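Local coordinates for protein 4-hydroxy-tetrahydrodipicolinate synthase (Thermotoga maritima, PDB 1O5K) that probably condenses pyruvate with aspartate beta-semialdehyde to 4-hydroxy-tetrahydrodipicolinate, a step of lysine biosynthesis, through a Schiff-base intermediate, at residues A[62-67]-A[100-105]; A[88-91]-A[95-98]; A[121-126]-A[156-161]; A[198-201]-A[205-208]; A[219-222]-A[228-231]. All blocks are in the same frame, centred on the assembly; numbering follows the deposited sequence.

Interaction 1 (A[62-67]-A[100-105]); sequences VNEDER and VKQAEK
Glu64 and Gln102 reach for each other across the groove between two neighbouring outer helices of the TIM barrel, 64-78 and 93-106. The backbones stay well apart, with 9.4 Å between Glu64 CA and Gln102 CA, and long polar side chains suit such a span at the surface. In Gln102 the CG lies opposite the carbonyl carbon and the chain then runs straight (chi2 -179°), which carries the amide out to the carboxylate. Glu64 instead bends at chi2, and the two side chains cross at about a right angle. Gln102 NE2 donates to Glu64 OE2 over 3.2 Å. It arrives from above the carboxylate plane, away from the in-plane directions, with the amide turned 55° against it. The stronger partner of Glu64 OE2 is Lys95, one more residue of helix 93-106, which forms a salt bridge with it. The start of helix 64-78 is fixed separately by a capping box. Asn63 is short enough to fold back over the first turn, where its OD1 accepts from Glu66 N at 2.9 Å. Glu66 returns the bond through its own carboxylate, whose OE1 accepts from Asn63 N at 2.9 Å, nearly straight at 173°.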
loop_
_atom_site.group_PDB
_atom_site.type_symbol
_atom_site.label_atom_id
_atom_site.label_comp_id
_atom_site.label_asym_id
_atom_site.label_seq_id
_atom_site.Cartn_x
_atom_site.Cartn_y
_atom_site.Cartn_z
ATOM N N VAL A 62 5.395 25.869 17.568
ATOM C CA VAL A 62 4.999 27.179 18.099
ATOM C C VAL A 62 4.624 26.996 19.559
ATOM O O VAL A 62 3.760 26.194 19.879
ATOM C CB VAL A 62 3.836 27.723 17.306
ATOM C CG1 VAL A 62 3.350 29.035 17.896
ATOM C CG2 VAL A 62 4.278 27.948 15.837
ATOM N N ASN A 63 5.261 27.767 20.428
ATOM C CA ASN A 63 5.153 27.559 21.863
ATOM C C ASN A 63 3.885 28.225 22.405
ATOM O O ASN A 63 3.204 28.958 21.691
ATOM C CB ASN A 63 6.454 27.961 22.566
ATOM C CG ASN A 63 6.596 29.452 22.782
ATOM O OD1 ASN A 63 5.608 30.184 22.943
ATOM N ND2 ASN A 63 7.844 29.917 22.825
ATOM N N GLU A 64 3.515 27.947 23.649
ATOM C CA GLU A 64 2.215 28.420 24.121
ATOM C C GLU A 64 2.064 29.932 24.111
ATOM O O GLU A 64 0.998 30.446 23.774
ATOM C CB GLU A 64 1.907 27.886 25.530
ATOM C CG GLU A 64 1.683 26.378 25.589
ATOM C CD GLU A 64 0.614 25.978 26.608
ATOM O OE1 GLU A 64 0.542 26.604 27.710
ATOM O OE2 GLU A 64 -0.166 25.046 26.294
ATOM N N ASP A 65 3.094 30.662 24.509
ATOM C CA ASP A 65 3.015 32.112 24.510
ATOM C C ASP A 65 2.871 32.660 23.078
ATOM O O ASP A 65 2.083 33.552 22.811
ATOM C CB ASP A 65 4.203 32.709 25.249
ATOM C CG ASP A 65 4.104 32.483 26.783
ATOM O OD1 ASP A 65 2.992 32.737 27.346
ATOM O OD2 ASP A 65 5.065 32.055 27.495
ATOM N N GLU A 66 3.579 32.058 22.139
ATOM C CA GLU A 66 3.431 32.403 20.724
ATOM C C GLU A 66 2.036 32.146 20.143
ATOM O O GLU A 66 1.526 32.938 19.340
ATOM C CB GLU A 66 4.492 31.628 19.908
ATOM C CG GLU A 66 5.859 32.204 20.113
ATOM C CD GLU A 66 6.956 31.324 19.557
ATOM O OE1 GLU A 66 6.739 30.098 19.429
ATOM O OE2 GLU A 66 8.036 31.876 19.248
ATOM N N ARG A 67 1.431 31.038 20.548
ATOM C CA ARG A 67 0.091 30.689 20.113
ATOM C C ARG A 67 -0.866 31.792 20.580
ATOM O O ARG A 67 -1.720 32.247 19.807
ATOM C CB ARG A 67 -0.356 29.392 20.762
ATOM C CG ARG A 67 0.369 28.186 20.320
ATOM C CD ARG A 67 -0.038 26.923 21.125
ATOM N NE ARG A 67 -1.471 26.644 21.054
ATOM C CZ ARG A 67 -2.058 25.875 20.125
ATOM N NH1 ARG A 67 -1.356 25.274 19.170
ATOM N NH2 ARG A 67 -3.363 25.710 20.151
ATOM N N VAL A 100 -7.749 23.496 24.003
ATOM C CA VAL A 100 -9.095 23.911 23.578
ATOM C C VAL A 100 -9.607 25.017 24.496
ATOM O O VAL A 100 -10.058 26.066 24.039
ATOM C CB VAL A 100 -10.024 22.700 23.540
ATOM C CG1 VAL A 100 -11.480 23.117 23.413
ATOM C CG2 VAL A 100 -9.626 21.790 22.434
ATOM N N LYS A 101 -9.470 24.829 25.804
ATOM C CA LYS A 101 -9.908 25.852 26.778
ATOM C C LYS A 101 -9.101 27.179 26.667
ATOM O O LYS A 101 -9.659 28.284 26.802
ATOM C CB LYS A 101 -9.887 25.256 28.187
ATOM C CG LYS A 101 -10.966 24.211 28.430
ATOM N N GLN A 102 -7.819 27.078 26.336
ATOM C CA GLN A 102 -7.013 28.254 25.996
ATOM C C GLN A 102 -7.556 29.009 24.779
ATOM O O GLN A 102 -7.733 30.240 24.845
ATOM C CB GLN A 102 -5.542 27.868 25.808
ATOM C CG GLN A 102 -4.909 27.479 27.199
ATOM C CD GLN A 102 -3.405 27.088 27.159
ATOM O OE1 GLN A 102 -2.706 27.214 28.171
ATOM N NE2 GLN A 102 -2.933 26.603 26.012
ATOM N N ALA A 103 -7.864 28.296 23.697
ATOM C CA ALA A 103 -8.440 28.945 22.515
ATOM C C ALA A 103 -9.784 29.570 22.822
ATOM O O ALA A 103 -10.061 30.698 22.388
ATOM C CB ALA A 103 -8.573 27.973 21.374
ATOM N N GLU A 104 -10.631 28.846 23.581
ATOM C CA GLU A 104 -11.910 29.385 24.009
ATOM C C GLU A 104 -11.693 30.698 24.744
ATOM O O GLU A 104 -12.293 31.742 24.421
ATOM C CB GLU A 104 -12.634 28.348 24.892
ATOM C CG GLU A 104 -14.044 28.740 25.295
ATOM C CD GLU A 104 -14.843 27.561 25.851
ATOM O OE1 GLU A 104 -16.122 27.661 25.845
ATOM O OE2 GLU A 104 -14.203 26.549 26.261
ATOM N N LYS A 105 -10.840 30.672 25.758
ATOM C CA LYS A 105 -10.624 31.867 26.552
ATOM C C LYS A 105 -10.105 33.053 25.726
ATOM O O LYS A 105 -10.444 34.208 26.033
ATOM C CB LYS A 105 -9.703 31.582 27.741
ATOM C CG LYS A 105 -10.431 31.084 28.982
ATOM C CD LYS A 105 -10.848 29.614 28.911
ATOM C CE LYS A 105 -11.695 29.169 30.110
ATOM N NZ LYS A 105 -13.166 29.335 29.875
#

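Interaction 2 (A[88-91]-A[95-98]); sequences AGTN and KTLK
Thr96 OG1 is gripped from two directions: it accepts from Thr90 N over 2.9 Å, with an N-H...O angle of 157°, and it is also hydrogen-bonded to the carbonyl of Ser92, four residues back, just ahead of the helix. A threonine suits this position because its two branches serve different ends. OG1 stands opposite the carbonyl carbon (chi1 -66°) and faces the loop backbone, while Thr96 CG2 is directed at Ala88, lying 3.4 Å from Ala88 O and 3.9 Å from Gly89 CA. The same side chain also packs on His129 and Ile133 of helix 123-134. This is the turn of a beta-alpha unit in the barrel, where strand 84-87 gives way through residues 88-91 to helix 93-106; Gly89 lies about 8 Å from the side chain of Tyr144, the predicted proton donor/acceptor. Thr90 has its hydroxyl between the backbone N and the carbonyl carbon (chi1 77°), and OG1 is hydrogen-bonded to Ser92 N. That places Thr90 OG1 3.7 Å from Lys95 CB. Lys95 therefore offers the loop its aliphatic stem, bends at chi2, and takes its ammonium away to a salt bridge with Glu64. Ala88 O, covered by the Thr96 methyl, has no polar partner in the model.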
loop_
_atom_site.group_PDB
_atom_site.type_symbol
_atom_site.label_atom_id
_atom_site.label_comp_id
_atom_site.label_asym_id
_atom_site.label_seq_id
_atom_site.Cartn_x
_atom_site.Cartn_y
_atom_site.Cartn_z
ATOM N N ALA A 88 -5.888 22.805 17.926
ATOM C CA ALA A 88 -5.749 22.582 19.349
ATOM C C ALA A 88 -5.657 21.088 19.709
ATOM O O ALA A 88 -5.836 20.723 20.861
ATOM C CB ALA A 88 -6.903 23.216 20.079
ATOM N N GLY A 89 -5.412 20.233 18.735
ATOM C CA GLY A 89 -5.410 18.787 18.984
ATOM C C GLY A 89 -4.008 18.292 19.304
ATOM O O GLY A 89 -3.037 18.707 18.667
ATOM N N THR A 90 -3.891 17.415 20.287
ATOM C CA THR A 90 -2.648 16.671 20.507
ATOM C C THR A 90 -3.002 15.194 20.701
ATOM O O THR A 90 -4.141 14.783 20.553
ATOM C CB THR A 90 -1.809 17.200 21.711
ATOM O OG1 THR A 90 -2.361 16.762 22.995
ATOM C CG2 THR A 90 -1.823 18.712 21.787
ATOM N N ASN A 91 -2.019 14.405 21.050
ATOM C CA ASN A 91 -2.285 12.960 21.249
ATOM C C ASN A 91 -2.562 12.573 22.687
ATOM O O ASN A 91 -2.688 11.356 22.995
ATOM C CB ASN A 91 -1.187 12.138 20.572
ATOM C CG ASN A 91 0.171 12.345 21.162
ATOM O OD1 ASN A 91 0.384 13.225 22.016
ATOM N ND2 ASN A 91 1.164 11.553 20.657
ATOM N N LYS A 95 -4.358 17.017 27.571
ATOM C CA LYS A 95 -3.615 18.179 27.063
ATOM C C LYS A 95 -4.383 18.857 25.950
ATOM O O LYS A 95 -4.357 20.069 25.847
ATOM C CB LYS A 95 -2.248 17.784 26.509
ATOM C CG LYS A 95 -1.414 18.978 25.968
ATOM C CD LYS A 95 -1.130 20.017 27.033
ATOM C CE LYS A 95 -0.649 21.352 26.417
ATOM N NZ LYS A 95 -0.213 22.347 27.461
ATOM N N THR A 96 -5.113 18.081 25.164
ATOM C CA THR A 96 -5.965 18.638 24.116
ATOM C C THR A 96 -7.030 19.543 24.718
ATOM O O THR A 96 -7.252 20.654 24.258
ATOM C CB THR A 96 -6.605 17.515 23.288
ATOM O OG1 THR A 96 -5.611 16.781 22.547
ATOM C CG2 THR A 96 -7.496 18.108 22.222
ATOM N N LEU A 97 -7.689 19.097 25.777
ATOM C CA LEU A 97 -8.675 19.934 26.425
ATOM C C LEU A 97 -8.057 21.251 26.893
ATOM O O LEU A 97 -8.646 22.308 26.736
ATOM C CB LEU A 97 -9.362 19.179 27.555
ATOM C CG LEU A 97 -10.422 20.020 28.300
ATOM C CD1 LEU A 97 -11.490 20.593 27.331
ATOM C CD2 LEU A 97 -11.009 19.199 29.378
ATOM N N LYS A 98 -6.861 21.198 27.472
ATOM C CA LYS A 98 -6.200 22.380 27.930
ATOM C C LYS A 98 -6.020 23.362 26.780
ATOM O O LYS A 98 -6.292 24.547 26.915
ATOM C CB LYS A 98 -4.843 22.022 28.539
ATOM C CG LYS A 98 -4.085 23.197 29.164
ATOM C CD LYS A 98 -2.587 23.082 28.856
ATOM C CE LYS A 98 -1.749 24.100 29.597
ATOM N NZ LYS A 98 -1.882 23.952 31.071
#

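Interaction 3 (A[121-126]-A[156-161]); sequences PTQEGL and PETAAR
The guanidinium of Arg161 is met at its edge by the carboxylate of Glu124: Arg161 NH1 donates to Glu124 OE1 over 2.8 Å, with an N-H...O angle of 165°, and the acceptor lies in the guanidinium plane. OE1 is approached on its syn side, and the two flat groups are turned 36° against each other. A water also sits in the guanidinium plane, accepting from Arg161 NH2 at 2.7 Å and donating to Glu124 OE2, so that both oxygens are tied to the arginine, one directly and one through solvent. The long Arg161 reaches across fully extended, whereas Glu124 folds at chi2 (63°) to bring its carboxylate to it. Tyr127 adds a cation-pi contact to the same arginine. Nearer the barrel, Thr158 OG1 donates to Gln123 OE1 over 2.7 Å, in the carbonyl plane and on a lone pair. An amide suits the place because it carries acceptor and donor together: Gln123 OE1 also accepts from Leu155 N, while NE2 donates to Asn153 O. An alanine at Gln123 is likely to leave the Thr158 hydroxyl and the backbone ahead of helix 156-165 without these mates. Helices 123-134 and 156-165, both on the outside of the TIM barrel, are thus joined by a neutral amide-hydroxyl bond on the inner side and a charged pair farther out, where water can share in the bonding.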
loop_
_atom_site.group_PDB
_atom_site.type_symbol
_atom_site.label_atom_id
_atom_site.label_comp_id
_atom_site.label_asym_id
_atom_site.label_seq_id
_atom_site.Cartn_x
_atom_site.Cartn_y
_atom_site.Cartn_z
ATOM N N PRO A 121 -4.900 5.445 18.517
ATOM C CA PRO A 121 -6.054 5.029 19.330
ATOM C C PRO A 121 -7.043 4.181 18.497
ATOM O O PRO A 121 -7.139 4.312 17.257
ATOM C CB PRO A 121 -6.687 6.332 19.750
ATOM C CG PRO A 121 -6.151 7.361 18.848
ATOM C CD PRO A 121 -4.833 6.906 18.288
ATOM N N THR A 122 -7.763 3.347 19.192
ATOM C CA THR A 122 -8.838 2.594 18.604
ATOM C C THR A 122 -9.976 3.556 18.202
ATOM O O THR A 122 -10.002 4.716 18.626
ATOM C CB THR A 122 -9.324 1.561 19.563
ATOM O OG1 THR A 122 -9.914 2.175 20.705
ATOM C CG2 THR A 122 -8.146 0.633 20.071
ATOM N N GLN A 123 -10.918 3.055 17.399
ATOM C CA GLN A 123 -12.061 3.860 16.993
ATOM C C GLN A 123 -12.857 4.316 18.233
ATOM O O GLN A 123 -13.249 5.470 18.341
ATOM C CB GLN A 123 -12.956 3.106 16.003
ATOM C CG GLN A 123 -12.223 2.797 14.701
ATOM C CD GLN A 123 -11.812 4.017 13.954
ATOM O OE1 GLN A 123 -12.668 4.798 13.558
ATOM N NE2 GLN A 123 -10.509 4.203 13.746
ATOM N N GLU A 124 -13.065 3.407 19.175
ATOM C CA GLU A 124 -13.696 3.779 20.439
ATOM C C GLU A 124 -12.920 4.870 21.205
ATOM O O GLU A 124 -13.516 5.754 21.778
ATOM C CB GLU A 124 -13.905 2.541 21.311
ATOM C CG GLU A 124 -14.570 2.784 22.661
ATOM C CD GLU A 124 -15.984 3.313 22.562
ATOM O OE1 GLU A 124 -16.621 3.195 21.488
ATOM O OE2 GLU A 124 -16.489 3.836 23.595
ATOM N N GLY A 125 -11.593 4.750 21.217
ATOM C CA GLY A 125 -10.712 5.746 21.807
ATOM C C GLY A 125 -10.921 7.100 21.182
ATOM O O GLY A 125 -10.979 8.115 21.880
ATOM N N LEU A 126 -11.010 7.134 19.847
ATOM C CA LEU A 126 -11.303 8.389 19.178
ATOM C C LEU A 126 -12.644 8.981 19.597
ATOM O O LEU A 126 -12.763 10.158 19.852
ATOM C CB LEU A 126 -11.302 8.198 17.660
ATOM C CG LEU A 126 -9.951 7.874 17.088
ATOM C CD1 LEU A 126 -10.073 7.468 15.608
ATOM C CD2 LEU A 126 -8.987 9.103 17.223
ATOM N N PRO A 156 -15.622 6.363 8.527
ATOM C CA PRO A 156 -16.860 7.108 8.308
ATOM C C PRO A 156 -17.921 6.818 9.381
ATOM O O PRO A 156 -18.550 7.739 9.895
ATOM C CB PRO A 156 -17.261 6.688 6.867
ATOM C CG PRO A 156 -15.878 6.447 6.226
ATOM C CD PRO A 156 -15.088 5.784 7.270
ATOM N N GLU A 157 -18.077 5.559 9.765
ATOM C CA GLU A 157 -19.088 5.211 10.762
ATOM C C GLU A 157 -18.784 5.856 12.097
ATOM O O GLU A 157 -19.713 6.142 12.876
ATOM C CB GLU A 157 -19.211 3.698 10.917
ATOM C CG GLU A 157 -19.280 2.992 9.560
ATOM C CD GLU A 157 -17.890 2.510 9.087
ATOM O OE1 GLU A 157 -17.436 1.428 9.551
ATOM O OE2 GLU A 157 -17.234 3.192 8.282
ATOM N N THR A 158 -17.493 5.995 12.396
ATOM C CA THR A 158 -17.041 6.606 13.656
ATOM C C THR A 158 -17.317 8.089 13.575
ATOM O O THR A 158 -17.866 8.652 14.503
ATOM C CB THR A 158 -15.573 6.348 13.919
ATOM O OG1 THR A 158 -15.322 4.958 13.981
ATOM C CG2 THR A 158 -15.141 6.879 15.257
ATOM N N ALA A 159 -16.994 8.727 12.441
ATOM C CA ALA A 159 -17.371 10.142 12.280
ATOM C C ALA A 159 -18.874 10.369 12.411
ATOM O O ALA A 159 -19.291 11.367 12.976
ATOM C CB ALA A 159 -16.898 10.702 10.923
ATOM N N ALA A 160 -19.678 9.449 11.892
ATOM C CA ALA A 160 -21.141 9.582 11.942
ATOM C C ALA A 160 -21.595 9.450 13.372
ATOM O O ALA A 160 -22.594 10.048 13.787
ATOM C CB ALA A 160 -21.836 8.503 11.097
ATOM N N ARG A 161 -20.919 8.601 14.135
ATOM C CA ARG A 161 -21.335 8.395 15.541
ATOM C C ARG A 161 -21.062 9.683 16.353
ATOM O O ARG A 161 -21.875 10.164 17.160
ATOM C CB ARG A 161 -20.521 7.235 16.076
ATOM C CG ARG A 161 -20.866 6.829 17.405
ATOM C CD ARG A 161 -20.016 5.660 17.860
ATOM N NE ARG A 161 -20.467 5.313 19.185
ATOM C CZ ARG A 161 -19.731 4.737 20.109
ATOM N NH1 ARG A 161 -18.485 4.368 19.839
ATOM N NH2 ARG A 161 -20.277 4.493 21.295
HETATM O O HOH W 1 -18.979 3.517 23.467
#

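Interaction 4 (A[198-201]-A[205-208]); sequences VWSG and RTFY
Ser200 points its CB at the start of helix 206-212, in the part of the TIM barrel where the segment 198-201 leads through a short turn into that helix. Its CB lies 3.9 Å from both Thr206 CA and Thr206 OG1. Beyond it, the hydroxyl stands opposite the backbone N (chi1 -176°), which brings Ser200 OG to 3.8 Å from Arg205 CB. These are van der Waals distances. The hydroxyl spends its hydrogen bond on the carbonyl of Asn202, within the turn between the two segments, and a serine suits the place because it is slim enough for close packing yet can still bond a carbonyl of the turn. Thr206 OG1 likewise serves the turn, bonding to the carbonyl of Asp203, while its side chain packs on Met229 and Cys233 of helix 226-237. Ser200 itself has backbone bonds to Gly216 and Ile218, the latter a predicted pyruvate-binding residue about 7 Å away between side chains. Arg205 gives this contact only the foot of its chain and then turns away: its NE bonds to the carbonyl of Pro177, and its NH1 makes a salt bridge with Asp180 of a neighbouring subunit. The last atom of the serine, Ser200 OG, is 3.8 Å from Thr206 N.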
loop_
_atom_site.group_PDB
_atom_site.type_symbol
_atom_site.label_atom_id
_atom_site.label_comp_id
_atom_site.label_asym_id
_atom_site.label_seq_id
_atom_site.Cartn_x
_atom_site.Cartn_y
_atom_site.Cartn_z
ATOM N N VAL A 198 -18.690 18.958 6.264
ATOM C CA VAL A 198 -17.610 18.138 5.842
ATOM C C VAL A 198 -16.801 18.966 4.834
ATOM O O VAL A 198 -17.314 19.318 3.780
ATOM C CB VAL A 198 -18.044 16.811 5.212
ATOM C CG1 VAL A 198 -16.768 16.032 4.822
ATOM C CG2 VAL A 198 -18.898 16.043 6.136
ATOM N N TRP A 199 -15.588 19.352 5.228
ATOM C CA TRP A 199 -14.673 20.120 4.392
ATOM C C TRP A 199 -13.554 19.237 3.967
ATOM O O TRP A 199 -13.051 18.360 4.759
ATOM C CB TRP A 199 -14.102 21.325 5.128
ATOM C CG TRP A 199 -15.111 22.307 5.704
ATOM C CD1 TRP A 199 -15.782 23.278 5.044
ATOM C CD2 TRP A 199 -15.596 22.334 7.055
ATOM N NE1 TRP A 199 -16.612 23.954 5.894
ATOM C CE2 TRP A 199 -16.498 23.419 7.149
ATOM C CE3 TRP A 199 -15.287 21.612 8.216
ATOM C CZ2 TRP A 199 -17.119 23.782 8.337
ATOM C CZ3 TRP A 199 -15.881 21.975 9.402
ATOM C CH2 TRP A 199 -16.834 23.014 9.454
ATOM N N SER A 200 -13.107 19.414 2.726
ATOM C CA SER A 200 -11.903 18.739 2.295
ATOM C C SER A 200 -10.634 19.231 3.031
ATOM O O SER A 200 -10.443 20.445 3.251
ATOM C CB SER A 200 -11.643 18.974 0.765
ATOM O OG SER A 200 -10.524 18.242 0.368
ATOM N N GLY A 201 -9.757 18.295 3.360
ATOM C CA GLY A 201 -8.445 18.562 3.888
ATOM C C GLY A 201 -7.364 18.425 2.833
ATOM O O GLY A 201 -6.184 18.556 3.135
ATOM N N ARG A 205 -8.618 17.414 -3.674
ATOM C CA ARG A 205 -9.895 16.624 -3.538
ATOM C C ARG A 205 -11.136 17.521 -3.382
ATOM O O ARG A 205 -12.247 17.019 -3.355
ATOM C CB ARG A 205 -9.820 15.691 -2.340
ATOM C CG ARG A 205 -8.725 14.617 -2.467
ATOM C CD ARG A 205 -9.047 13.565 -3.459
ATOM N NE ARG A 205 -8.080 12.485 -3.559
ATOM C CZ ARG A 205 -6.956 12.523 -4.266
ATOM N NH1 ARG A 205 -6.563 13.640 -4.918
ATOM N NH2 ARG A 205 -6.224 11.424 -4.335
ATOM N N THR A 206 -10.955 18.842 -3.314
ATOM C CA THR A 206 -12.087 19.775 -3.058
ATOM C C THR A 206 -13.223 19.588 -4.062
ATOM O O THR A 206 -14.390 19.447 -3.680
ATOM C CB THR A 206 -11.620 21.209 -3.092
ATOM O OG1 THR A 206 -10.562 21.386 -2.148
ATOM C CG2 THR A 206 -12.780 22.144 -2.673
ATOM N N PHE A 207 -12.901 19.627 -5.351
ATOM C CA PHE A 207 -13.892 19.449 -6.395
ATOM C C PHE A 207 -14.748 18.187 -6.176
ATOM O O PHE A 207 -15.977 18.229 -6.172
ATOM C CB PHE A 207 -13.254 19.439 -7.800
ATOM C CG PHE A 207 -14.234 19.165 -8.895
ATOM C CD1 PHE A 207 -15.212 20.094 -9.214
ATOM C CD2 PHE A 207 -14.230 17.922 -9.580
ATOM C CE1 PHE A 207 -16.137 19.858 -10.204
ATOM C CE2 PHE A 207 -15.201 17.659 -10.550
ATOM C CZ PHE A 207 -16.148 18.629 -10.847
ATOM N N TYR A 208 -14.078 17.079 -5.941
ATOM C CA TYR A 208 -14.764 15.815 -5.809
ATOM C C TYR A 208 -15.531 15.735 -4.476
ATOM O O TYR A 208 -16.613 15.151 -4.431
ATOM C CB TYR A 208 -13.826 14.637 -6.047
ATOM C CG TYR A 208 -13.353 14.585 -7.459
ATOM C CD1 TYR A 208 -14.210 14.240 -8.493
ATOM C CD2 TYR A 208 -12.036 14.992 -7.789
ATOM C CE1 TYR A 208 -13.798 14.274 -9.806
ATOM C CE2 TYR A 208 -11.616 15.006 -9.132
ATOM C CZ TYR A 208 -12.481 14.663 -10.114
ATOM O OH TYR A 208 -12.082 14.685 -11.444
#

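Interaction 5 (A[219-222]-A[228-231]); sequences SVVS and QMVE
Apolar contact carries the meeting of Met229 with the turn 219-222. Met229 CG lies 4.1 Å from Val221 CG1 and equally 4.1 Å from Ser222 CB, with Ser222 N at 3.9 Å. The flexible thioether suits a place where it must bend to reach both Val221 and Ser219: the chain turns at chi2 (-62°) and again at chi3, which curls Met229 CE back to 3.9 Å from Ser219 OG. Val221 crosses it at about a right angle, and the branched valine offers a broad apolar flank. The polar bonds lie within the turn and behind it. Ser219 OG, set opposite its own backbone N, accepts from Ser222 N over 2.9 Å, at 164°, which makes an ST motif that ties the turn together; the same hydroxyl is hydrogen-bonded to Asp203. Asp203 also accepts from the backbone N-H groups of Val220 and Val221. Ser222 has its hydroxyl bonded to Thr19. Replacing Ser219 by an alanine would probably leave Ser222 N without its acceptor and Asp203 short of one partner, letting the turn shift against Met229. The contact thus links the end of barrel strand 216-219 to helix 226-237; strand 16-20 contributes Val17 to the same packing, and helix 241-257 covers Met229 with Leu251 and Met255.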
loop_
_atom_site.group_PDB
_atom_site.type_symbol
_atom_site.label_atom_id
_atom_site.label_comp_id
_atom_site.label_asym_id
_atom_site.label_seq_id
_atom_site.Cartn_x
_atom_site.Cartn_y
_atom_site.Cartn_z
ATOM N N SER A 219 -7.880 24.847 3.281
ATOM C CA SER A 219 -6.936 24.872 2.168
ATOM C C SER A 219 -5.537 25.295 2.526
ATOM O O SER A 219 -5.321 26.185 3.306
ATOM C CB SER A 219 -7.459 25.867 1.116
ATOM O OG SER A 219 -6.624 25.931 -0.027
ATOM N N VAL A 220 -4.588 24.688 1.840
ATOM C CA VAL A 220 -3.175 25.173 1.843
ATOM C C VAL A 220 -2.960 26.147 0.657
ATOM O O VAL A 220 -2.361 27.235 0.774
ATOM C CB VAL A 220 -2.277 24.000 1.706
ATOM C CG1 VAL A 220 -0.820 24.421 1.445
ATOM C CG2 VAL A 220 -2.350 23.111 2.989
ATOM N N VAL A 221 -3.445 25.739 -0.508
ATOM C CA VAL A 221 -3.300 26.526 -1.733
ATOM C C VAL A 221 -3.840 27.938 -1.616
ATOM O O VAL A 221 -3.315 28.853 -2.258
ATOM C CB VAL A 221 -3.995 25.814 -2.976
ATOM C CG1 VAL A 221 -3.850 26.682 -4.186
ATOM C CG2 VAL A 221 -3.370 24.441 -3.290
ATOM N N SER A 222 -4.936 28.131 -0.875
ATOM C CA SER A 222 -5.452 29.451 -0.690
ATOM C C SER A 222 -4.500 30.442 -0.017
ATOM O O SER A 222 -4.761 31.650 -0.072
ATOM C CB SER A 222 -6.765 29.426 0.098
ATOM O OG SER A 222 -6.607 28.866 1.401
ATOM N N GLN A 228 -8.773 32.153 -6.389
ATOM C CA GLN A 228 -8.991 30.984 -7.261
ATOM C C GLN A 228 -9.633 29.841 -6.505
ATOM O O GLN A 228 -10.598 29.205 -6.999
ATOM C CB GLN A 228 -7.664 30.561 -7.928
ATOM C CG GLN A 228 -7.137 31.600 -8.885
ATOM C CD GLN A 228 -6.586 32.891 -8.248
ATOM O OE1 GLN A 228 -5.981 32.887 -7.160
ATOM N NE2 GLN A 228 -6.791 34.011 -8.952
ATOM N N MET A 229 -9.166 29.564 -5.279
ATOM C CA MET A 229 -9.861 28.536 -4.475
ATOM C C MET A 229 -11.281 28.935 -4.106
ATOM O O MET A 229 -12.201 28.113 -4.110
ATOM C CB MET A 229 -9.077 28.230 -3.195
ATOM C CG MET A 229 -7.806 27.513 -3.433
ATOM S SD MET A 229 -8.043 25.838 -4.219
ATOM C CE MET A 229 -8.841 24.859 -3.037
ATOM N N VAL A 230 -11.493 30.211 -3.850
ATOM C CA VAL A 230 -12.843 30.697 -3.572
ATOM C C VAL A 230 -13.732 30.497 -4.772
ATOM O O VAL A 230 -14.867 30.093 -4.625
ATOM C CB VAL A 230 -12.810 32.194 -3.145
ATOM C CG1 VAL A 230 -14.178 32.835 -3.148
ATOM C CG2 VAL A 230 -12.214 32.301 -1.787
ATOM N N GLU A 231 -13.228 30.835 -5.963
ATOM C CA GLU A 231 -13.954 30.650 -7.217
ATOM C C GLU A 231 -14.313 29.186 -7.475
ATOM O O GLU A 231 -15.370 28.924 -7.990
ATOM C CB GLU A 231 -13.117 31.202 -8.378
ATOM C CG GLU A 231 -13.657 30.989 -9.776
ATOM C CD GLU A 231 -12.698 31.475 -10.885
ATOM O OE1 GLU A 231 -13.201 31.739 -12.016
ATOM O OE2 GLU A 231 -11.446 31.551 -10.645
#

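In the fold
The five contacts follow one another around a single TIM barrel, all in series along the chain except that interaction 2 is nested within the loop closed by interaction 1. These two share helix 93-106; their centres are 10 Å apart and the Glu64-Lys95 salt bridge joins them. Interaction 3 lies about 17 Å between centres from interaction 2, among the next outer helices. Interactions 4 and 5, with centres 11 Å apart, touch through Thr206 and Met229 on the side of the chain's centre opposite interactions 1 and 2. Interactions 1 and 3 tie helix to helix, whereas 2, 4 and 5 fasten turns to the helices that follow, all three near predicted active-site residues.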